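Local coordinates for protein ketosynthase (Streptomyces sp. MSC090213JE08, PDB 6KXD) that probably catalyses chain elongation in a highly reducing type II polyketide synthase, condensing an acyl chain with malonyl units carried on acyl carrier protein, at residues His68-Leu72 with Asp73-Arg77; Ala82-Ala85 with Ala86-Val90. One frame throughout, in Å; residues are numbered along the deposited sequence.

Contact 1 (His68-Leu72 with Asp73-Arg77); sequences HHVPL and DDMGR
Met75 folds back over the turn it leaves and lays its methyl group against Val70, CE meeting CG1 at 3.5 Å, a tight carbon contact. The bend at chi3 (-85°) brings this about: CG and SD run back along the turn, and CE ends beside the valine branch, with Pro71 O 3.6 Å from it. On another side CE meets Leu72 CD2 more loosely, at 4.1 Å. Val70 offers CG1 because that branch stands anti to the backbone N (chi1 176°); the same methyl also touches Asp74 CB. Asp74 crosses the proline ring at a slant, its OD2 lying 3.6 Å from Pro71 CD, while Asp73 OD1 approaches Pro71 CB. The backbone beneath is a short 3-10 turn: Asp74 N donates a hydrogen bond to Pro71 O (2.9 Å) and Met75 N one to Leu72 O (3.0 Å). Each donor stands well above the plane of its carbonyl, by a little over 50°, so neither bond lies on a lone pair. Gly76 then takes the N-cap position of helix 77-93, which makes this turn the lead-in to that helix. The carboxylate of Asp74 forms a salt bridge with Arg154 of helix 147-156, whose side chain also touches Val70 and Pro71. Gln80 reaches back from the first turns of helix 77-93 to hydrogen-bond Leu72 O, and Arg147 takes up Asp74 O. The chemistry is thus divided: Val70 and Met75 are buried and packed by apolar contact, whereas the carbonyls and the acid of the turn are held by polar side chains of two helices, an arrangement consistent with a loop fixed in shape at a partly buried edge of the ketosynthase.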
loop_
_atom_site.group_PDB
_atom_site.type_symbol
_atom_site.label_atom_id
_atom_site.label_comp_id
_atom_site.label_asym_id
_atom_site.label_seq_id
_atom_site.Cartn_x
_atom_site.Cartn_y
_atom_site.Cartn_z
ATOM N N HIS A 68 -22.983 -5.058 7.487
ATOM C CA HIS A 68 -23.869 -5.850 8.349
ATOM C C HIS A 68 -23.188 -6.252 9.648
ATOM O O HIS A 68 -23.879 -6.365 10.711
ATOM C CB HIS A 68 -24.344 -7.084 7.579
ATOM C CG HIS A 68 -25.261 -6.763 6.460
ATOM N ND1 HIS A 68 -26.613 -6.536 6.662
ATOM C CD2 HIS A 68 -25.042 -6.665 5.135
ATOM C CE1 HIS A 68 -27.175 -6.263 5.509
ATOM N NE2 HIS A 68 -26.234 -6.335 4.562
ATOM N N HIS A 69 -21.875 -6.545 9.578
ATOM C CA HIS A 69 -21.181 -7.266 10.609
ATOM C C HIS A 69 -20.221 -6.375 11.366
ATOM O O HIS A 69 -20.081 -6.530 12.506
ATOM C CB HIS A 69 -20.403 -8.455 10.045
ATOM C CG HIS A 69 -21.307 -9.467 9.472
ATOM N ND1 HIS A 69 -21.118 -10.027 8.223
ATOM C CD2 HIS A 69 -22.430 -10.007 9.988
ATOM C CE1 HIS A 69 -22.080 -10.896 8.008
ATOM N NE2 HIS A 69 -22.911 -10.879 9.060
ATOM N N VAL A 70 -19.495 -5.512 10.648
ATOM C CA VAL A 70 -18.486 -4.725 11.248
ATOM C C VAL A 70 -19.167 -3.492 11.833
ATOM O O VAL A 70 -19.817 -2.761 11.103
ATOM C CB VAL A 70 -17.428 -4.331 10.199
ATOM C CG1 VAL A 70 -16.399 -3.416 10.827
ATOM C CG2 VAL A 70 -16.763 -5.562 9.604
ATOM N N PRO A 71 -18.996 -3.160 13.125
ATOM C CA PRO A 71 -19.494 -1.893 13.641
ATOM C C PRO A 71 -18.906 -0.731 12.844
ATOM O O PRO A 71 -17.717 -0.746 12.567
ATOM C CB PRO A 71 -18.978 -1.828 15.071
ATOM C CG PRO A 71 -18.729 -3.271 15.440
ATOM C CD PRO A 71 -18.343 -3.956 14.157
ATOM N N LEU A 72 -19.745 0.247 12.527
ATOM C CA LEU A 72 -19.323 1.417 11.739
ATOM C C LEU A 72 -18.197 2.186 12.419
ATOM O O LEU A 72 -17.310 2.740 11.704
ATOM C CB LEU A 72 -20.529 2.319 11.463
ATOM C CG LEU A 72 -21.616 1.698 10.589
ATOM C CD1 LEU A 72 -22.774 2.683 10.402
ATOM C CD2 LEU A 72 -21.050 1.253 9.256
ATOM N N ASP A 73 -18.143 2.214 13.760
ATOM C CA ASP A 73 -17.120 2.984 14.369
ATOM C C ASP A 73 -15.755 2.261 14.298
ATOM O O ASP A 73 -14.779 2.809 14.734
ATOM C CB ASP A 73 -17.469 3.403 15.788
ATOM C CG ASP A 73 -17.527 2.275 16.788
ATOM O OD1 ASP A 73 -17.180 1.112 16.432
ATOM O OD2 ASP A 73 -17.977 2.563 17.901
ATOM N N ASP A 74 -15.718 1.034 13.779
ATOM C CA ASP A 74 -14.445 0.349 13.575
ATOM C C ASP A 74 -13.757 0.900 12.332
ATOM O O ASP A 74 -12.631 0.561 12.054
ATOM C CB ASP A 74 -14.671 -1.159 13.443
ATOM C CG ASP A 74 -14.778 -1.857 14.781
ATOM O OD1 ASP A 74 -14.738 -1.152 15.797
ATOM O OD2 ASP A 74 -14.857 -3.121 14.776
ATOM N N MET A 75 -14.482 1.691 11.549
ATOM C CA MET A 75 -13.959 2.183 10.259
ATOM C C MET A 75 -14.203 3.675 10.187
ATOM O O MET A 75 -15.248 4.137 10.660
ATOM C CB MET A 75 -14.724 1.582 9.094
ATOM C CG MET A 75 -14.715 0.098 9.072
ATOM S SD MET A 75 -15.905 -0.584 7.973
ATOM C CE MET A 75 -17.377 -0.596 9.005
ATOM N N GLY A 76 -13.301 4.405 9.527
ATOM C CA GLY A 76 -13.672 5.678 9.052
ATOM C C GLY A 76 -14.363 5.555 7.722
ATOM O O GLY A 76 -14.667 4.467 7.235
ATOM N N ARG A 77 -14.575 6.698 7.090
ATOM C CA ARG A 77 -15.319 6.736 5.885
ATOM C C ARG A 77 -14.662 5.889 4.786
ATOM O O ARG A 77 -15.331 5.244 3.999
ATOM C CB ARG A 77 -15.507 8.206 5.493
ATOM C CG ARG A 77 -16.512 8.409 4.374
ATOM C CD ARG A 77 -17.926 7.949 4.720
ATOM N NE ARG A 77 -18.704 9.006 5.359
ATOM C CZ ARG A 77 -19.642 9.750 4.773
ATOM N NH1 ARG A 77 -19.918 9.624 3.486
ATOM N NH2 ARG A 77 -20.310 10.625 5.503
#

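Contact 2 (Ala82-Ala85 with Ala86-Val90); sequences AVAA and ARMAV
Ala86 opens residues 86-90 with its N hydrogen-bonded to Ala82 O at 2.8 Å, and its CB rests 3.3 Å from that same oxygen; the methyl also packs on Ile152 of helix 147-156. Next, Arg87 N meets Val83 O almost head-on, with a C=O...donor angle of 161°. Its side chain departs from this turn, bending at chi2 and chi3 so that the guanidinium is gripped by salt bridges to Glu97 and Glu155 and by a hydrogen bond from NE to Trp66 O. These i to i+4 bonds belong to the continuous alpha-helix 77-93, which in this thiolase-type fold packs between helix 147-156 and strands 10-19 and 234-242 of the large mixed sheet. Met88 N points straight at Ala84 O (N-H...acceptor angle 178°), and its side chain turns back along the helix: CG lies 3.4 Å from Ala84 O and CE 4.2 Å from Ala84 CB. Ile18 touches both residues. Ala89 N is hydrogen-bonded to Ala85 O at 2.8 Å, though less straight, and the small methyls of Ala85 and Ala89 both lie on Ile237. Val90 N carries the ladder on to Ala86 O.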
loop_
_atom_site.group_PDB
_atom_site.type_symbol
_atom_site.label_atom_id
_atom_site.label_comp_id
_atom_site.label_asym_id
_atom_site.label_seq_id
_atom_site.Cartn_x
_atom_site.Cartn_y
_atom_site.Cartn_z
ATOM N N ALA A 82 -14.868 1.042 1.378
ATOM C CA ALA A 82 -14.179 -0.115 0.888
ATOM C C ALA A 82 -15.073 -1.352 1.088
ATOM O O ALA A 82 -15.283 -2.171 0.167
ATOM C CB ALA A 82 -12.892 -0.277 1.631
ATOM N N VAL A 83 -15.611 -1.416 2.301
ATOM C CA VAL A 83 -16.425 -2.572 2.734
ATOM C C VAL A 83 -17.712 -2.596 1.894
ATOM O O VAL A 83 -18.092 -3.654 1.373
ATOM C CB VAL A 83 -16.716 -2.515 4.247
ATOM C CG1 VAL A 83 -17.678 -3.614 4.673
ATOM C CG2 VAL A 83 -15.465 -2.629 5.098
ATOM N N ALA A 84 -18.371 -1.436 1.745
ATOM C CA ALA A 84 -19.584 -1.360 0.921
ATOM C C ALA A 84 -19.308 -1.816 -0.520
ATOM O O ALA A 84 -20.034 -2.634 -1.045
ATOM C CB ALA A 84 -20.178 0.028 1.014
ATOM N N ALA A 85 -18.250 -1.295 -1.181
ATOM C CA ALA A 85 -17.948 -1.683 -2.499
ATOM C C ALA A 85 -17.603 -3.174 -2.566
ATOM O O ALA A 85 -17.897 -3.830 -3.578
ATOM C CB ALA A 85 -16.814 -0.841 -3.054
ATOM N N ALA A 86 -16.918 -3.692 -1.545
ATOM C CA ALA A 86 -16.568 -5.082 -1.521
ATOM C C ALA A 86 -17.848 -5.933 -1.494
ATOM O O ALA A 86 -17.939 -6.887 -2.259
ATOM C CB ALA A 86 -15.711 -5.390 -0.331
ATOM N N ARG A 87 -18.770 -5.579 -0.597
ATOM C CA ARG A 87 -20.104 -6.248 -0.506
ATOM C C ARG A 87 -20.711 -6.248 -1.908
ATOM O O ARG A 87 -20.984 -7.277 -2.462
ATOM C CB ARG A 87 -20.951 -5.575 0.576
ATOM C CG ARG A 87 -22.416 -5.997 0.601
ATOM C CD ARG A 87 -22.588 -7.386 1.154
ATOM N NE ARG A 87 -22.286 -7.458 2.583
ATOM C CZ ARG A 87 -22.111 -8.607 3.219
ATOM N NH1 ARG A 87 -22.282 -9.743 2.562
ATOM N NH2 ARG A 87 -21.717 -8.629 4.476
ATOM N N MET A 88 -20.861 -5.059 -2.491
ATOM C CA MET A 88 -21.442 -4.922 -3.803
ATOM C C MET A 88 -20.731 -5.805 -4.819
ATOM O O MET A 88 -21.350 -6.391 -5.669
ATOM C CB MET A 88 -21.350 -3.483 -4.304
ATOM C CG MET A 88 -22.266 -2.577 -3.595
ATOM S SD MET A 88 -22.119 -0.938 -4.350
ATOM C CE MET A 88 -21.919 -0.030 -2.832
ATOM N N ALA A 89 -19.396 -5.846 -4.749
ATOM C CA ALA A 89 -18.647 -6.533 -5.736
ATOM C C ALA A 89 -18.912 -8.038 -5.622
ATOM O O ALA A 89 -19.016 -8.696 -6.646
ATOM C CB ALA A 89 -17.182 -6.243 -5.579
ATOM N N VAL A 90 -18.941 -8.563 -4.397
ATOM C CA VAL A 90 -19.141 -9.987 -4.250
ATOM C C VAL A 90 -20.605 -10.315 -4.594
ATOM O O VAL A 90 -20.845 -11.297 -5.307
ATOM C CB VAL A 90 -18.688 -10.547 -2.895
ATOM C CG1 VAL A 90 -17.183 -10.398 -2.722
ATOM C CG2 VAL A 90 -19.435 -9.976 -1.710
#

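Contact 1 comes first along the chain, in the loop after strand 54-55, and contact 2 follows within helix 77-93; their centres are about 13 Å apart. The two touch where Met75 SD packs on Val83 CG2 at 3.6 Å and where the rings of His68 and His69 pass beside the guanidinium of Arg87. Helix 147-156 is common to both: Val151 touches Met75 and Val83, and Glu155 bonds the backbone of residues 68-70 as well as Arg87. Within the N-terminal ketoacyl synthase region, a partly buried loop therefore leads into a buried helix against the central sheet, both in contact with helix 147-156.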